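Oligopeptide-binding protein AppA (Bacillus subtilis, PDB 1XOC) binds oligopeptides for an ABC-type peptide permease, which can replace the Opp system in sporulation and genetic competence. Local coordinates at residues Leu315-Pro320 against Ser461-Tyr466; Phe424-Asp429 against Asp456-Ser461; Val307-Glu312 against Val325-Tyr330. One frame throughout, in Å; residues are numbered along the deposited sequence.

Contact 1: residues Leu315-Pro320 against Ser461-Tyr466; sequences LSWNYP and SDRKQY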
loop_
_atom_site.group_PDB
_atom_site.type_symbol
_atom_site.label_atom_id
_atom_site.label_comp_id
_atom_site.label_asym_id
_atom_site.label_seq_id
_atom_site.Cartn_x
_atom_site.Cartn_y
_atom_site.Cartn_z
ATOM N N LEU A 315 -2.493 -13.730 -5.871
ATOM C CA LEU A 315 -2.845 -13.178 -7.170
ATOM C C LEU A 315 -1.627 -12.998 -8.081
ATOM O O LEU A 315 -1.768 -12.851 -9.293
ATOM C CB LEU A 315 -3.585 -11.829 -7.026
ATOM C CG LEU A 315 -4.974 -11.885 -6.378
ATOM C CD1 LEU A 315 -5.520 -10.502 -6.218
ATOM C CD2 LEU A 315 -5.898 -12.719 -7.234
ATOM N N SER A 316 -0.439 -12.957 -7.494
ATOM C CA SER A 316 0.751 -12.625 -8.238
ATOM C C SER A 316 1.205 -13.801 -9.087
ATOM O O SER A 316 1.239 -14.956 -8.626
ATOM C CB SER A 316 1.883 -12.263 -7.303
ATOM O OG SER A 316 3.062 -12.053 -8.059
ATOM N N TRP A 317 1.652 -13.501 -10.303
ATOM C CA TRP A 317 2.275 -14.521 -11.141
ATOM C C TRP A 317 3.549 -15.058 -10.498
ATOM O O TRP A 317 4.030 -16.121 -10.877
ATOM C CB TRP A 317 2.585 -14.002 -12.553
ATOM C CG TRP A 317 3.447 -12.782 -12.621
ATOM C CD1 TRP A 317 3.014 -11.504 -12.755
ATOM C CD2 TRP A 317 4.883 -12.710 -12.589
ATOM N NE1 TRP A 317 4.065 -10.645 -12.777
ATOM C CE2 TRP A 317 5.232 -11.357 -12.715
ATOM C CE3 TRP A 317 5.898 -13.650 -12.498
ATOM C CZ2 TRP A 317 6.558 -10.914 -12.714
ATOM C CZ3 TRP A 317 7.226 -13.218 -12.527
ATOM C CH2 TRP A 317 7.541 -11.862 -12.633
ATOM N N ASN A 318 4.109 -14.332 -9.538
ATOM C CA ASN A 318 5.343 -14.765 -8.896
ATOM C C ASN A 318 5.110 -15.580 -7.632
ATOM O O ASN A 318 6.066 -15.991 -6.973
ATOM C CB ASN A 318 6.187 -13.545 -8.549
ATOM C CG ASN A 318 7.662 -13.864 -8.423
ATOM O OD1 ASN A 318 8.201 -14.704 -9.142
ATOM N ND2 ASN A 318 8.326 -13.192 -7.494
ATOM N N TYR A 319 3.851 -15.774 -7.258
ATOM C CA TYR A 319 3.546 -16.478 -6.032
ATOM C C TYR A 319 3.986 -17.912 -6.244
ATOM O O TYR A 319 3.634 -18.518 -7.265
ATOM C CB TYR A 319 2.065 -16.387 -5.710
ATOM C CG TYR A 319 1.689 -16.946 -4.340
ATOM C CD1 TYR A 319 1.297 -18.279 -4.197
ATOM C CD2 TYR A 319 1.745 -16.160 -3.196
ATOM C CE1 TYR A 319 0.953 -18.787 -2.948
ATOM C CE2 TYR A 319 1.387 -16.657 -1.968
ATOM C CZ TYR A 319 0.994 -17.961 -1.845
ATOM O OH TYR A 319 0.646 -18.449 -0.590
ATOM N N PRO A 320 4.786 -18.452 -5.311
ATOM C CA PRO A 320 5.392 -19.760 -5.502
ATOM C C PRO A 320 4.391 -20.875 -5.259
ATOM O O PRO A 320 3.992 -21.102 -4.125
ATOM C CB PRO A 320 6.512 -19.766 -4.468
ATOM C CG PRO A 320 6.020 -18.912 -3.397
ATOM C CD PRO A 320 5.183 -17.852 -4.031
ATOM N N SER A 461 15.570 -11.259 -16.722
ATOM C CA SER A 461 14.522 -10.788 -17.621
ATOM C C SER A 461 13.357 -11.782 -17.733
ATOM O O SER A 461 12.198 -11.410 -17.535
ATOM C CB SER A 461 15.110 -10.508 -19.006
ATOM O OG SER A 461 14.462 -9.401 -19.609
ATOM N N ASP A 462 13.663 -13.038 -18.046
ATOM C CA ASP A 462 12.633 -14.071 -18.164
ATOM C C ASP A 462 11.893 -14.267 -16.831
ATOM O O ASP A 462 12.520 -14.344 -15.770
ATOM C CB ASP A 462 13.260 -15.384 -18.644
ATOM C CG ASP A 462 12.235 -16.481 -18.837
ATOM O OD1 ASP A 462 11.817 -16.730 -19.985
ATOM O OD2 ASP A 462 11.830 -17.087 -17.832
ATOM N N ARG A 463 10.561 -14.340 -16.892
ATOM C CA ARG A 463 9.729 -14.487 -15.683
ATOM C C ARG A 463 9.912 -15.829 -14.978
ATOM O O ARG A 463 9.861 -15.879 -13.756
ATOM C CB ARG A 463 8.241 -14.287 -15.996
ATOM C CG ARG A 463 7.926 -12.906 -16.506
ATOM C CD ARG A 463 6.440 -12.599 -16.512
ATOM N NE ARG A 463 6.220 -11.156 -16.398
ATOM C CZ ARG A 463 5.023 -10.575 -16.311
ATOM N NH1 ARG A 463 3.905 -11.303 -16.338
ATOM N NH2 ARG A 463 4.947 -9.249 -16.203
ATOM N N LYS A 464 10.113 -16.906 -15.737
ATOM C CA LYS A 464 10.326 -18.220 -15.136
ATOM C C LYS A 464 11.624 -18.251 -14.341
ATOM O O LYS A 464 11.660 -18.784 -13.239
ATOM C CB LYS A 464 10.332 -19.326 -16.191
ATOM C CG LYS A 464 8.999 -19.520 -16.898
ATOM C CD LYS A 464 7.912 -19.992 -15.932
ATOM C CE LYS A 464 6.695 -20.553 -16.673
ATOM N NZ LYS A 464 5.565 -20.835 -15.737
ATOM N N GLN A 465 12.678 -17.672 -14.898
ATOM C CA GLN A 465 13.967 -17.591 -14.210
ATOM C C GLN A 465 13.849 -16.703 -12.979
ATOM O O GLN A 465 14.395 -17.019 -11.920
ATOM C CB GLN A 465 15.042 -17.046 -15.149
ATOM C CG GLN A 465 15.329 -17.941 -16.348
ATOM C CD GLN A 465 16.254 -17.303 -17.384
ATOM O OE1 GLN A 465 16.534 -17.907 -18.424
ATOM N NE2 GLN A 465 16.728 -16.083 -17.107
ATOM N N TYR A 466 13.130 -15.593 -13.134
ATOM C CA TYR A 466 12.860 -14.668 -12.034
ATOM C C TYR A 466 12.121 -15.360 -10.883
ATOM O O TYR A 466 12.549 -15.295 -9.736
ATOM C CB TYR A 466 12.025 -13.500 -12.547
ATOM C CG TYR A 466 11.813 -12.367 -11.569
ATOM C CD1 TYR A 466 12.783 -11.391 -11.392
ATOM C CD2 TYR A 466 10.620 -12.237 -10.876
ATOM C CE1 TYR A 466 12.580 -10.318 -10.522
ATOM C CE2 TYR A 466 10.418 -11.178 -9.998
ATOM C CZ TYR A 466 11.397 -10.230 -9.829
ATOM O OH TYR A 466 11.214 -9.157 -8.981
#

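Contact 2: residues Phe424-Asp429 against Asp456-Ser461; sequences FPDQYD and DAKSIS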
loop_
_atom_site.group_PDB
_atom_site.type_symbol
_atom_site.label_atom_id
_atom_site.label_comp_id
_atom_site.label_asym_id
_atom_site.label_seq_id
_atom_site.Cartn_x
_atom_site.Cartn_y
_atom_site.Cartn_z
ATOM N N PHE A 424 3.864 -5.360 -9.654
ATOM C CA PHE A 424 5.075 -6.006 -10.138
ATOM C C PHE A 424 5.796 -6.558 -8.936
ATOM O O PHE A 424 6.210 -5.824 -8.048
ATOM C CB PHE A 424 5.970 -5.031 -10.886
ATOM C CG PHE A 424 7.194 -5.658 -11.454
ATOM C CD1 PHE A 424 7.089 -6.498 -12.538
ATOM C CD2 PHE A 424 8.443 -5.433 -10.888
ATOM C CE1 PHE A 424 8.222 -7.107 -13.095
ATOM C CE2 PHE A 424 9.576 -6.052 -11.433
ATOM C CZ PHE A 424 9.455 -6.877 -12.528
ATOM N N PRO A 425 5.933 -7.882 -8.875
ATOM C CA PRO A 425 6.398 -8.528 -7.653
ATOM C C PRO A 425 7.906 -8.366 -7.460
ATOM O O PRO A 425 8.685 -8.950 -8.204
ATOM C CB PRO A 425 6.005 -9.990 -7.883
ATOM C CG PRO A 425 6.128 -10.160 -9.346
ATOM C CD PRO A 425 5.643 -8.862 -9.935
ATOM N N ASP A 426 8.301 -7.552 -6.481
ATOM C CA ASP A 426 9.725 -7.351 -6.141
ATOM C C ASP A 426 9.776 -6.870 -4.667
ATOM O O ASP A 426 9.265 -5.771 -4.314
ATOM C CB ASP A 426 10.430 -6.370 -7.122
ATOM C CG ASP A 426 11.944 -6.160 -6.805
ATOM O OD1 ASP A 426 12.693 -5.510 -7.615
ATOM O OD2 ASP A 426 12.407 -6.673 -5.762
ATOM N N GLN A 427 10.381 -7.717 -3.826
ATOM C CA GLN A 427 10.460 -7.554 -2.374
ATOM C C GLN A 427 11.557 -6.590 -1.933
ATOM O O GLN A 427 11.667 -6.286 -0.751
ATOM C CB GLN A 427 10.770 -8.908 -1.728
ATOM C CG GLN A 427 9.774 -10.012 -2.020
ATOM C CD GLN A 427 8.394 -9.611 -1.717
ATOM O OE1 GLN A 427 7.490 -9.747 -2.561
ATOM N NE2 GLN A 427 8.194 -9.068 -0.518
ATOM N N TYR A 428 12.385 -6.155 -2.870
ATOM C CA TYR A 428 13.500 -5.255 -2.589
ATOM C C TYR A 428 13.026 -4.002 -1.822
ATOM O O TYR A 428 13.670 -3.577 -0.872
ATOM C CB TYR A 428 14.164 -4.867 -3.906
ATOM C CG TYR A 428 15.312 -3.905 -3.809
ATOM C CD1 TYR A 428 16.630 -4.339 -3.819
ATOM C CD2 TYR A 428 15.074 -2.534 -3.767
ATOM C CE1 TYR A 428 17.674 -3.427 -3.766
ATOM C CE2 TYR A 428 16.109 -1.629 -3.713
ATOM C CZ TYR A 428 17.399 -2.079 -3.699
ATOM O OH TYR A 428 18.429 -1.157 -3.658
ATOM N N ASP A 429 11.906 -3.410 -2.246
ATOM C CA ASP A 429 11.457 -2.136 -1.691
ATOM C C ASP A 429 11.185 -2.236 -0.199
ATOM O O ASP A 429 11.340 -1.257 0.526
ATOM C CB ASP A 429 10.185 -1.622 -2.420
ATOM C CG ASP A 429 10.461 -1.103 -3.828
ATOM O OD1 ASP A 429 11.647 -1.004 -4.215
ATOM O OD2 ASP A 429 9.477 -0.757 -4.569
ATOM N N ASP A 456 20.391 -9.032 -7.220
ATOM C CA ASP A 456 20.731 -9.794 -8.431
ATOM C C ASP A 456 19.480 -10.175 -9.227
ATOM O O ASP A 456 19.523 -10.251 -10.451
ATOM C CB ASP A 456 21.553 -11.054 -8.097
ATOM C CG ASP A 456 22.966 -10.737 -7.557
ATOM O OD1 ASP A 456 23.452 -9.577 -7.625
ATOM O OD2 ASP A 456 23.601 -11.681 -7.048
ATOM N N ALA A 457 18.351 -10.358 -8.542
ATOM C CA ALA A 457 17.093 -10.725 -9.211
ATOM C C ALA A 457 16.628 -9.671 -10.209
ATOM O O ALA A 457 15.971 -10.000 -11.190
ATOM C CB ALA A 457 15.994 -11.009 -8.195
ATOM N N LYS A 458 16.997 -8.414 -9.973
ATOM C CA LYS A 458 16.575 -7.306 -10.834
ATOM C C LYS A 458 17.041 -7.432 -12.262
ATOM O O LYS A 458 16.436 -6.842 -13.139
ATOM C CB LYS A 458 17.079 -5.961 -10.309
ATOM C CG LYS A 458 16.456 -5.549 -9.009
ATOM C CD LYS A 458 16.999 -4.226 -8.525
ATOM C CE LYS A 458 16.225 -3.738 -7.296
ATOM N NZ LYS A 458 14.792 -3.380 -7.610
ATOM N N SER A 459 18.129 -8.168 -12.489
ATOM C CA SER A 459 18.722 -8.271 -13.813
ATOM C C SER A 459 18.164 -9.447 -14.630
ATOM O O SER A 459 18.501 -9.599 -15.811
ATOM C CB SER A 459 20.243 -8.407 -13.690
ATOM O OG SER A 459 20.581 -9.574 -12.968
ATOM N N ILE A 460 17.315 -10.263 -13.998
ATOM C CA ILE A 460 16.754 -11.460 -14.623
ATOM C C ILE A 460 15.502 -11.095 -15.408
ATOM O O ILE A 460 14.495 -10.691 -14.830
ATOM C CB ILE A 460 16.393 -12.518 -13.571
ATOM C CG1 ILE A 460 17.642 -12.945 -12.796
ATOM C CG2 ILE A 460 15.729 -13.719 -14.225
ATOM C CD1 ILE A 460 17.346 -13.700 -11.528
ATOM N N SER A 461 15.570 -11.259 -16.722
ATOM C CA SER A 461 14.522 -10.788 -17.621
ATOM C C SER A 461 13.357 -11.782 -17.733
ATOM O O SER A 461 12.198 -11.410 -17.535
ATOM C CB SER A 461 15.110 -10.508 -19.006
ATOM O OG SER A 461 14.462 -9.401 -19.609
#

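Contact 3: residues Val307-Glu312 against Val325-Tyr330; sequences VAYIPE and VPKFEY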
loop_
_atom_site.group_PDB
_atom_site.type_symbol
_atom_site.label_atom_id
_atom_site.label_comp_id
_atom_site.label_asym_id
_atom_site.label_seq_id
_atom_site.Cartn_x
_atom_site.Cartn_y
_atom_site.Cartn_z
ATOM N N VAL A 307 -4.739 -17.825 6.119
ATOM C CA VAL A 307 -3.485 -17.520 6.773
ATOM C C VAL A 307 -2.394 -17.375 5.711
ATOM O O VAL A 307 -2.342 -18.162 4.764
ATOM C CB VAL A 307 -3.101 -18.618 7.810
ATOM C CG1 VAL A 307 -1.717 -18.381 8.394
ATOM C CG2 VAL A 307 -4.110 -18.666 8.934
ATOM N N ALA A 308 -1.511 -16.407 5.919
ATOM C CA ALA A 308 -0.408 -16.071 5.015
ATOM C C ALA A 308 0.919 -16.629 5.547
ATOM O O ALA A 308 1.231 -16.478 6.726
ATOM C CB ALA A 308 -0.284 -14.585 4.866
ATOM N N TYR A 309 1.696 -17.275 4.667
ATOM C CA TYR A 309 3.027 -17.749 5.016
ATOM C C TYR A 309 4.139 -17.162 4.139
ATOM O O TYR A 309 5.324 -17.410 4.411
ATOM C CB TYR A 309 3.076 -19.261 4.882
ATOM C CG TYR A 309 2.027 -19.950 5.682
ATOM C CD1 TYR A 309 2.192 -20.128 7.049
ATOM C CD2 TYR A 309 0.853 -20.395 5.102
ATOM C CE1 TYR A 309 1.233 -20.756 7.822
ATOM C CE2 TYR A 309 -0.135 -21.031 5.883
ATOM C CZ TYR A 309 0.073 -21.204 7.250
ATOM O OH TYR A 309 -0.876 -21.822 8.044
ATOM N N ILE A 310 3.749 -16.415 3.099
ATOM C CA ILE A 310 4.651 -15.873 2.084
ATOM C C ILE A 310 4.391 -14.368 1.914
ATOM O O ILE A 310 3.234 -13.942 1.911
ATOM C CB ILE A 310 4.406 -16.647 0.761
ATOM C CG1 ILE A 310 4.756 -18.110 0.978
ATOM C CG2 ILE A 310 5.170 -16.088 -0.428
ATOM C CD1 ILE A 310 4.246 -18.990 -0.089
ATOM N N PRO A 311 5.465 -13.552 1.751
ATOM C CA PRO A 311 5.308 -12.103 1.557
ATOM C C PRO A 311 4.884 -11.722 0.133
ATOM O O PRO A 311 5.471 -10.833 -0.498
ATOM C CB PRO A 311 6.717 -11.574 1.890
ATOM C CG PRO A 311 7.595 -12.639 1.438
ATOM C CD PRO A 311 6.891 -13.923 1.798
ATOM N N GLU A 312 3.854 -12.379 -0.372
ATOM C CA GLU A 312 3.350 -12.085 -1.717
ATOM C C GLU A 312 1.911 -12.557 -1.791
ATOM O O GLU A 312 1.508 -13.460 -1.073
ATOM C CB GLU A 312 4.191 -12.791 -2.776
ATOM C CG GLU A 312 3.821 -12.424 -4.244
ATOM C CD GLU A 312 3.754 -10.903 -4.498
ATOM O OE1 GLU A 312 2.633 -10.339 -4.493
ATOM O OE2 GLU A 312 4.832 -10.288 -4.700
ATOM N N VAL A 325 7.934 -23.626 2.502
ATOM C CA VAL A 325 8.582 -22.614 3.308
ATOM C C VAL A 325 8.342 -22.998 4.778
ATOM O O VAL A 325 7.367 -23.683 5.064
ATOM C CB VAL A 325 7.984 -21.225 2.915
ATOM C CG1 VAL A 325 7.527 -20.439 4.097
ATOM C CG2 VAL A 325 8.955 -20.465 2.036
ATOM N N PRO A 326 9.241 -22.601 5.704
ATOM C CA PRO A 326 8.905 -22.840 7.107
ATOM C C PRO A 326 7.667 -22.043 7.501
ATOM O O PRO A 326 7.589 -20.853 7.226
ATOM C CB PRO A 326 10.129 -22.329 7.881
ATOM C CG PRO A 326 10.845 -21.476 6.979
ATOM C CD PRO A 326 10.556 -21.954 5.568
ATOM N N LYS A 327 6.724 -22.709 8.152
ATOM C CA LYS A 327 5.441 -22.104 8.490
ATOM C C LYS A 327 5.319 -21.634 9.930
ATOM O O LYS A 327 4.501 -20.757 10.192
ATOM C CB LYS A 327 4.323 -23.089 8.197
ATOM C CG LYS A 327 4.120 -23.326 6.723
ATOM C CD LYS A 327 3.005 -24.308 6.537
ATOM C CE LYS A 327 2.525 -24.353 5.116
ATOM N NZ LYS A 327 1.186 -25.013 5.102
ATOM N N PHE A 328 6.107 -22.213 10.849
ATOM C CA PHE A 328 6.027 -21.869 12.279
ATOM C C PHE A 328 4.585 -21.992 12.790
ATOM O O PHE A 328 4.041 -21.086 13.434
ATOM C CB PHE A 328 6.609 -20.481 12.545
ATOM C CG PHE A 328 8.032 -20.339 12.079
ATOM C CD1 PHE A 328 8.323 -19.728 10.867
ATOM C CD2 PHE A 328 9.073 -20.898 12.810
ATOM C CE1 PHE A 328 9.630 -19.624 10.431
ATOM C CE2 PHE A 328 10.375 -20.798 12.372
ATOM C CZ PHE A 328 10.645 -20.163 11.184
ATOM N N GLU A 329 3.977 -23.128 12.465
ATOM C CA GLU A 329 2.628 -23.458 12.897
ATOM C C GLU A 329 2.504 -23.410 14.425
ATOM O O GLU A 329 3.445 -23.706 15.165
ATOM C CB GLU A 329 2.223 -24.835 12.357
ATOM C CG GLU A 329 2.047 -24.870 10.829
ATOM C CD GLU A 329 1.278 -26.096 10.334
ATOM O OE1 GLU A 329 0.290 -25.915 9.573
ATOM O OE2 GLU A 329 1.647 -27.231 10.709
ATOM N N TYR A 330 1.318 -23.027 14.880
ATOM C CA TYR A 330 1.060 -22.766 16.287
ATOM C C TYR A 330 1.421 -23.955 17.149
ATOM O O TYR A 330 0.991 -25.084 16.900
ATOM C CB TYR A 330 -0.417 -22.397 16.478
ATOM C CG TYR A 330 -0.880 -22.301 17.911
ATOM C CD1 TYR A 330 -0.335 -21.361 18.783
ATOM C CD2 TYR A 330 -1.884 -23.127 18.385
ATOM C CE1 TYR A 330 -0.763 -21.288 20.110
ATOM C CE2 TYR A 330 -2.323 -23.047 19.690
ATOM C CZ TYR A 330 -1.764 -22.115 20.540
ATOM O OH TYR A 330 -2.205 -22.069 21.845
HETATM O O HOH W 1 6.382 -18.240 6.933
#

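Contact 1: residues Leu315-Pro320 against Ser461-Tyr466
W317 turns its indole toward R463 with CG between its own backbone N and carbonyl carbon (chi1 56°). R463 answers with a side chain that leaves beside its backbone N and runs extended from CG to NE. The guanidinium therefore lies flat on the indole, planes 10° apart and centres 3.9 Å apart. This is a cation-pi stack: R463 CZ sits over the five-membered ring, and R463 NH1 comes within 3.6 Å of W317 NE1. The methylene R463 CD stands 3.9 Å above the centroid of the six-membered ring, almost on its normal, as a CH-pi contact. N318 CB lies against the opposite face of the indole. The far corner of the indole, W317 CH2, meets Y466 CD2 at 3.6 Å, with the two rings oblique at 46°. With the indole cut back to an alanine here, the R463 guanidinium would probably lose its flat support and a gap would open beside Y466. The N318 side chain runs across that of Y466, N318 ND2 lying 3.8 Å from Y466 CE2. N318 OD1 is hydrogen-bonded to S467 OG, and Y466 OH to the carbonyl of P425. The loop is shaped by a type I turn from S316 to Y319. Within it S316 OG accepts from N318 N at 2.9 Å, an ST turn. D462 is the N-cap of the facing helix; its OD2 accepts from Q465 N at 3.1 Å and, weakly, from K464 N. The contact thus sets the loop between strand 306-307 and helix 332-341 against the first turn of helix 463-480. P425 packs on W317 and N318, and Y470 on N318.

Contact 2: residues Phe424-Asp429 against Asp456-Ser461
K458 reaches D426 and Y428 with the end of its side chain. Its NZ forms a salt bridge to D426 OD1 at 3.0 Å. The ammonium comes from the syn side of the carboxylate, 28° out of its plane. The methylene next to it, K458 CE, lies over one face of the Y428 ring, 3.6 Å from the centroid, in a CH-pi contact. K458 NZ is also over that face, 4.2 Å from the Y428 centroid, a cation-pi pair. One lysine thus meets a carboxylate and an aromatic face together. Its chain is extended as far as CE and bends only at the last torsion (chi4 -67°), which turns NZ to D426 while CE stays on the ring. The other carboxylate oxygen, D426 OD2, accepts from Y428 N at 2.9 Å, from above the carboxylate plane. This is a capping bond at the turn leading into helix 428-431. The cap ties the aspartate to the tyrosine, so both partners of K458 are held in one unit. Further out, K458 NZ has a second salt bridge, to D145. Y428 OH is hydrogen-bonded to E124 and S434, which fixes the far end of the ring. H432 packs its ring against that of Y428. K458 itself stands in a type I turn from A457 to I460, near the end of helix 448-457. D456 O accepts from both S459 N and S459 OG, the latter at 2.8 Å.

Contact 3: residues Val307-Glu312 against Val325-Tyr330
K327 lays its aliphatic chain over one face of the Y309 ring. The nearest approach is K327 CG to Y309 CD1, 3.7 Å. K327 CG is 4.1 Å from the ring centroid, a CH-pi contact, and CD lies over the centre. The lysine is extended beyond CG (chi2 180°), which carries the ammonium on across the ring. K327 NZ ends 4.6 Å from the Y309 centroid, 24° off the normal, as a cation-pi pair over the same face. V325 adds a smaller contact, its methyl CG1 packing 3.8 Å from the carbonyl oxygen Y309 O. The same oxygen is also hydrogen-bonded. A water donates to Y309 O and to P326 O, at 2.9 Å from each, and so bridges the two backbones. Beyond Y309, P311 is the centre of an inverse gamma turn, closed by a weak bond from E312 N to I310 O. Both segments belong to the long connection between strand 306-307 and helix 332-341. A308 pairs by backbone hydrogen bonds with L486 of strand 483-496, and I310 O accepts from Y488 OH of the same strand. R293 of helix 293-300 touches the Y309 side chain. V325 and P326 pack on helix 463-480, V325 on Q475 and A478, P326 on Q475.

In the fold
None of the three contacts is deep core. Contacts 1 and 2 are partly buried; contact 3 is at the surface. Contacts 1 and 3 both use the connection between strand 306-307 and helix 332-341. Contact 1 joins it to the start of helix 463-480, whereas contact 3 folds it on itself. Contact 2 holds K458, near the end of helix 448-457, to the start of helix 428-431. It shares S461 with contact 1, and the two also touch where Y466 CE1 packs on A457 O. All three place a cationic side chain over an aromatic face. Only contact 2 adds a salt bridge between its segments, and only contact 3 a bridging water.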